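Local coordinates for protein DNA ligase (Archaeoglobus fulgidus, PDB 3GDE) that probably seals nicks in double-stranded DNA during replication, recombination and repair, using ATP to form an enzyme-adenylate intermediate with magnesium as cofactor, at residues S447-A452 / E481-L486; S518-R523 / R544-Y549. All coordinates share one frame; numbering follows the deposited sequence.

Interaction 1: S447-A452 / E481-L486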
loop_
_atom_site.group_PDB
_atom_site.type_symbol
_atom_site.label_atom_id
_atom_site.label_comp_id
_atom_site.label_asym_id
_atom_site.label_seq_id
_atom_site.Cartn_x
_atom_site.Cartn_y
_atom_site.Cartn_z
ATOM N N SER A 447 24.410 0.791 -9.379
ATOM C CA SER A 447 24.306 1.775 -10.461
ATOM C C SER A 447 23.009 1.645 -11.261
ATOM O O SER A 447 22.549 2.612 -11.877
ATOM C CB SER A 447 25.508 1.662 -11.402
ATOM O OG SER A 447 25.490 0.432 -12.110
ATOM N N SER A 448 22.426 0.448 -11.217
ATOM C CA SER A 448 21.294 0.050 -12.051
ATOM C C SER A 448 20.279 -0.759 -11.225
ATOM O O SER A 448 20.680 -1.522 -10.344
ATOM C CB SER A 448 21.832 -0.814 -13.176
ATOM O OG SER A 448 20.849 -1.046 -14.133
ATOM N N PHE A 449 18.985 -0.611 -11.522
ATOM C CA PHE A 449 17.903 -1.186 -10.687
ATOM C C PHE A 449 16.803 -1.852 -11.505
ATOM O O PHE A 449 16.285 -1.270 -12.447
ATOM C CB PHE A 449 17.287 -0.119 -9.764
ATOM C CG PHE A 449 18.295 0.622 -8.937
ATOM C CD1 PHE A 449 18.880 1.797 -9.415
ATOM C CD2 PHE A 449 18.680 0.146 -7.687
ATOM C CE1 PHE A 449 19.829 2.491 -8.650
ATOM C CE2 PHE A 449 19.636 0.835 -6.915
ATOM C CZ PHE A 449 20.207 2.005 -7.397
ATOM N N GLU A 450 16.457 -3.078 -11.134
ATOM C CA GLU A 450 15.387 -3.842 -11.794
ATOM C C GLU A 450 14.049 -3.471 -11.175
ATOM O O GLU A 450 13.938 -3.377 -9.944
ATOM C CB GLU A 450 15.623 -5.342 -11.632
ATOM C CG GLU A 450 16.895 -5.845 -12.269
ATOM C CD GLU A 450 16.878 -5.687 -13.777
ATOM O OE1 GLU A 450 17.806 -5.057 -14.327
ATOM O OE2 GLU A 450 15.924 -6.183 -14.413
ATOM N N LEU A 451 13.040 -3.273 -12.024
ATOM C CA LEU A 451 11.758 -2.710 -11.583
ATOM C C LEU A 451 10.589 -3.617 -11.916
ATOM O O LEU A 451 10.529 -4.194 -13.005
ATOM C CB LEU A 451 11.523 -1.325 -12.199
ATOM C CG LEU A 451 12.600 -0.244 -12.066
ATOM C CD1 LEU A 451 12.276 0.905 -13.008
ATOM C CD2 LEU A 451 12.765 0.250 -10.637
ATOM N N ALA A 452 9.652 -3.736 -10.979
ATOM C CA ALA A 452 8.531 -4.652 -11.157
ATOM C C ALA A 452 7.211 -4.035 -10.749
ATOM O O ALA A 452 7.145 -3.258 -9.798
ATOM C CB ALA A 452 8.772 -5.956 -10.389
ATOM N N GLU A 481 23.155 1.877 0.571
ATOM C CA GLU A 481 23.144 1.593 2.001
ATOM C C GLU A 481 21.832 0.961 2.456
ATOM O O GLU A 481 21.836 0.078 3.312
ATOM C CB GLU A 481 23.468 2.835 2.834
ATOM C CG GLU A 481 24.885 3.389 2.617
ATOM C CD GLU A 481 25.979 2.412 3.025
ATOM O OE1 GLU A 481 26.697 1.888 2.127
ATOM O OE2 GLU A 481 26.106 2.156 4.250
ATOM N N MET A 482 20.716 1.390 1.874
ATOM C CA MET A 482 19.426 0.816 2.246
ATOM C C MET A 482 19.101 -0.521 1.573
ATOM O O MET A 482 18.258 -1.263 2.067
ATOM C CB MET A 482 18.282 1.831 2.103
ATOM C CG MET A 482 17.786 2.098 0.692
ATOM S SD MET A 482 16.500 3.364 0.767
ATOM C CE MET A 482 17.490 4.832 1.039
ATOM N N PHE A 483 19.801 -0.837 0.484
ATOM C CA PHE A 483 19.576 -2.078 -0.271
ATOM C C PHE A 483 20.488 -3.220 0.104
ATOM O O PHE A 483 20.110 -4.388 -0.023
ATOM C CB PHE A 483 19.796 -1.845 -1.751
ATOM C CG PHE A 483 18.577 -1.455 -2.478
ATOM C CD1 PHE A 483 17.362 -2.065 -2.191
ATOM C CD2 PHE A 483 18.648 -0.500 -3.489
ATOM C CE1 PHE A 483 16.235 -1.718 -2.875
ATOM C CE2 PHE A 483 17.532 -0.142 -4.189
ATOM C CZ PHE A 483 16.311 -0.743 -3.879
ATOM N N ARG A 484 21.708 -2.870 0.502
ATOM C CA ARG A 484 22.727 -3.841 0.888
ATOM C C ARG A 484 22.196 -4.978 1.791
ATOM O O ARG A 484 22.386 -6.143 1.454
ATOM C CB ARG A 484 23.948 -3.133 1.504
ATOM C CG ARG A 484 25.136 -4.051 1.736
ATOM C CD ARG A 484 26.370 -3.290 2.233
ATOM N NE ARG A 484 27.313 -3.024 1.143
ATOM C CZ ARG A 484 27.703 -1.816 0.746
ATOM N NH1 ARG A 484 27.245 -0.717 1.347
ATOM N NH2 ARG A 484 28.568 -1.711 -0.256
ATOM N N PRO A 485 21.511 -4.643 2.918
ATOM C CA PRO A 485 21.004 -5.701 3.823
ATOM C C PRO A 485 19.999 -6.651 3.170
ATOM O O PRO A 485 19.819 -7.778 3.632
ATOM C CB PRO A 485 20.300 -4.915 4.930
ATOM C CG PRO A 485 20.851 -3.538 4.851
ATOM C CD PRO A 485 21.169 -3.296 3.419
ATOM N N LEU A 486 19.365 -6.186 2.098
ATOM C CA LEU A 486 18.294 -6.919 1.440
ATOM C C LEU A 486 18.791 -7.821 0.317
ATOM O O LEU A 486 17.978 -8.456 -0.355
ATOM C CB LEU A 486 17.233 -5.946 0.900
ATOM C CG LEU A 486 16.611 -4.901 1.840
ATOM C CD1 LEU A 486 15.479 -4.191 1.111
ATOM C CD2 LEU A 486 16.093 -5.506 3.158
#
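F449 of strand 446-454 and F483 of helix 473-483 meet inside the OB-fold domain of the ligase and illustrate how aromatic side chains can join a helix to a curled antiparallel sheet. No hydrogen bond crosses between 447-452 and 481-486; with F449 and F483 10.6 Å apart at their CA atoms, the space is bridged by the two rings, and 72 Å² is buried.

The aromatic contact is rim to rim. The ring centroids lie 5.8 Å apart with the planes at 36°, and neither ring covers the face of the other. F449 has CG anti to its carbonyl carbon (chi1 -53°), which sends the ring from the strand toward the helix. A wider aromatic cluster surrounds the pair: F503 meets F449 edge-to-face, F497 stacks on F483, and F471 also touches F449. V432 of strand 428-437 meets F483 as well.

Polar interactions stay within each segment's own surroundings. S447 and S448 both face E436 in a classic beta bulge just before F449, and E450 forms a salt bridge with K463. R484, in the 3-10 turn 484-486, reaches back to E481 of the helix in a salt bridge, NH1 to OE1 at 2.8 Å, although the hydrogen bond within it is weak.

Across the contact the nearest approach is F449 CE2 to F483 CE2, 3.6 Å, and F483 CD2 lies 3.8 Å from that same F449 CE2.

Interaction 2: S518-R523 / R544-Y549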
loop_
_atom_site.group_PDB
_atom_site.type_symbol
_atom_site.label_atom_id
_atom_site.label_comp_id
_atom_site.label_asym_id
_atom_site.label_seq_id
_atom_site.Cartn_x
_atom_site.Cartn_y
_atom_site.Cartn_z
ATOM N N SER A 518 6.214 -9.876 -17.369
ATOM C CA SER A 518 5.059 -8.979 -17.437
ATOM C C SER A 518 4.458 -8.872 -18.836
ATOM O O SER A 518 3.275 -8.594 -18.980
ATOM C CB SER A 518 5.436 -7.581 -16.938
ATOM O OG SER A 518 6.282 -6.920 -17.868
ATOM N N GLY A 519 5.286 -9.088 -19.856
ATOM C CA GLY A 519 4.894 -8.871 -21.246
ATOM C C GLY A 519 5.094 -7.430 -21.702
ATOM O O GLY A 519 4.636 -7.047 -22.773
ATOM N N TYR A 520 5.779 -6.629 -20.884
ATOM C CA TYR A 520 5.957 -5.195 -21.137
ATOM C C TYR A 520 7.349 -4.735 -20.757
ATOM O O TYR A 520 7.978 -5.302 -19.865
ATOM C CB TYR A 520 4.910 -4.358 -20.386
ATOM C CG TYR A 520 3.495 -4.653 -20.816
ATOM C CD1 TYR A 520 2.960 -4.067 -21.956
ATOM C CD2 TYR A 520 2.696 -5.537 -20.095
ATOM C CE1 TYR A 520 1.659 -4.345 -22.372
ATOM C CE2 TYR A 520 1.397 -5.828 -20.501
ATOM C CZ TYR A 520 0.885 -5.226 -21.644
ATOM O OH TYR A 520 -0.404 -5.505 -22.057
ATOM N N ALA A 521 7.826 -3.701 -21.443
ATOM C CA ALA A 521 9.117 -3.100 -21.137
ATOM C C ALA A 521 9.018 -1.582 -21.198
ATOM O O ALA A 521 8.376 -1.026 -22.096
ATOM C CB ALA A 521 10.182 -3.607 -22.096
ATOM N N LEU A 522 9.646 -0.913 -20.238
ATOM C CA LEU A 522 9.725 0.541 -20.266
ATOM C C LEU A 522 10.848 0.986 -21.204
ATOM O O LEU A 522 11.982 0.480 -21.135
ATOM C CB LEU A 522 9.939 1.118 -18.864
ATOM C CG LEU A 522 8.912 0.802 -17.768
ATOM C CD1 LEU A 522 9.309 1.513 -16.485
ATOM C CD2 LEU A 522 7.500 1.198 -18.179
ATOM N N ARG A 523 10.504 1.919 -22.092
ATOM C CA ARG A 523 11.452 2.568 -22.988
ATOM C C ARG A 523 11.869 3.895 -22.342
ATOM O O ARG A 523 11.027 4.732 -22.016
ATOM C CB ARG A 523 10.794 2.777 -24.357
ATOM C CG ARG A 523 11.656 3.414 -25.439
ATOM C CD ARG A 523 12.445 2.382 -26.271
ATOM N NE ARG A 523 13.348 3.037 -27.218
ATOM C CZ ARG A 523 14.500 2.533 -27.665
ATOM N NH1 ARG A 523 14.931 1.341 -27.261
ATOM N NH2 ARG A 523 15.236 3.239 -28.526
ATOM N N ARG A 544 -2.786 -1.643 -14.475
ATOM C CA ARG A 544 -2.452 -0.248 -14.755
ATOM C C ARG A 544 -1.526 -0.135 -15.980
ATOM O O ARG A 544 -1.805 0.628 -16.912
ATOM C CB ARG A 544 -1.816 0.424 -13.533
ATOM C CG ARG A 544 -1.586 1.938 -13.692
ATOM C CD ARG A 544 -2.697 2.770 -13.032
ATOM N NE ARG A 544 -2.756 4.148 -13.529
ATOM C CZ ARG A 544 -2.005 5.155 -13.083
ATOM N NH1 ARG A 544 -1.109 4.954 -12.124
ATOM N NH2 ARG A 544 -2.143 6.372 -13.604
ATOM N N VAL A 545 -0.437 -0.903 -15.969
ATOM C CA VAL A 545 0.536 -0.890 -17.059
ATOM C C VAL A 545 -0.153 -1.187 -18.400
ATOM O O VAL A 545 0.054 -0.466 -19.385
ATOM C CB VAL A 545 1.728 -1.870 -16.785
ATOM C CG1 VAL A 545 2.723 -1.886 -17.957
ATOM C CG2 VAL A 545 2.438 -1.495 -15.491
ATOM N N GLU A 546 -0.983 -2.234 -18.407
ATOM C CA GLU A 546 -1.791 -2.625 -19.566
ATOM C C GLU A 546 -2.655 -1.480 -20.091
ATOM O O GLU A 546 -2.651 -1.204 -21.287
ATOM C CB GLU A 546 -2.682 -3.825 -19.221
ATOM C CG GLU A 546 -1.947 -5.152 -19.218
ATOM C CD GLU A 546 -2.684 -6.274 -18.459
ATOM O OE1 GLU A 546 -3.769 -6.030 -17.878
ATOM O OE2 GLU A 546 -2.147 -7.407 -18.445
ATOM N N ASN A 547 -3.403 -0.836 -19.195
ATOM C CA ASN A 547 -4.254 0.300 -19.556
ATOM C C ASN A 547 -3.436 1.484 -20.068
ATOM O O ASN A 547 -3.812 2.120 -21.053
ATOM C CB ASN A 547 -5.128 0.745 -18.368
ATOM C CG ASN A 547 -6.201 -0.285 -17.990
ATOM O OD1 ASN A 547 -6.619 -1.113 -18.805
ATOM N ND2 ASN A 547 -6.647 -0.229 -16.741
ATOM N N LEU A 548 -2.317 1.769 -19.410
ATOM C CA LEU A 548 -1.443 2.854 -19.860
ATOM C C LEU A 548 -0.823 2.566 -21.226
ATOM O O LEU A 548 -0.679 3.479 -22.045
ATOM C CB LEU A 548 -0.381 3.200 -18.813
ATOM C CG LEU A 548 -0.904 3.812 -17.496
ATOM C CD1 LEU A 548 0.217 3.960 -16.471
ATOM C CD2 LEU A 548 -1.612 5.145 -17.709
ATOM N N TYR A 549 -0.489 1.297 -21.475
ATOM C CA TYR A 549 -0.016 0.857 -22.793
ATOM C C TYR A 549 -1.067 1.079 -23.889
ATOM O O TYR A 549 -0.786 1.721 -24.892
ATOM C CB TYR A 549 0.415 -0.614 -22.771
ATOM C CG TYR A 549 0.735 -1.154 -24.144
ATOM C CD1 TYR A 549 2.006 -1.004 -24.691
ATOM C CD2 TYR A 549 -0.241 -1.796 -24.909
ATOM C CE1 TYR A 549 2.308 -1.480 -25.959
ATOM C CE2 TYR A 549 0.048 -2.281 -26.181
ATOM C CZ TYR A 549 1.323 -2.115 -26.698
ATOM O OH TYR A 549 1.619 -2.594 -27.950
#
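Y520, the first residue of strand 520-523, lays its side chain across helix 542-550 and touches V545, E546 and Y549, an example of one aromatic residue joining a strand to a helix. With CG anti to the carbonyl carbon (chi1 -62°), the ring is directed at the helix.

On the packed side, Y520 CE1 stands over one face of the Y549 ring, 3.8 Å from Y549 CG and displaced toward its rim. The ring planes are inclined at 57°, an oblique pairing. Buried V545 fills in nearer the strand, its CG1 4.1 Å from Y520 CG. Just before the strand, S518 OG accepts from Y520 N at 3.1 Å, forming an ST turn.

The side nearer solvent lies at the phenol end, where the side chain of partly exposed E546 crosses that of Y520 at roughly a right angle. Its aliphatic CG comes 3.3 Å from Y520 OH, and no hydrogen bond joins the two side chains.

Strand and helix segments run at 61° to each other, their axes 10.4 Å apart at closest. Strand 509-512 pairs with 520-523 and adds K512 against both tyrosines, L522 and L548 reach L428 of strand 428-437, and Y549 also meets F553 edge-to-face, carrying the aromatic packing past the helix.

Interactions 1 and 2 follow each other along the chain, and their centres are 22 Å apart. Their nearest atoms come within about 5 Å without touching. Strand 461-467 links their surroundings: it pairs with 446-454 and, through V464, is hydrogen-bonded to L522, while K463 gives its carbonyl oxygen to S518 OG. The two contacts both use aromatic residues to join a helix to a strand; interaction 1 is buried, interaction 2 partly so. Interaction 1 is remote from the predicted ATP site. Interaction 2 is nearer, with the E546 side chain about 11 Å from that of R414, a predicted ATP-binding residue.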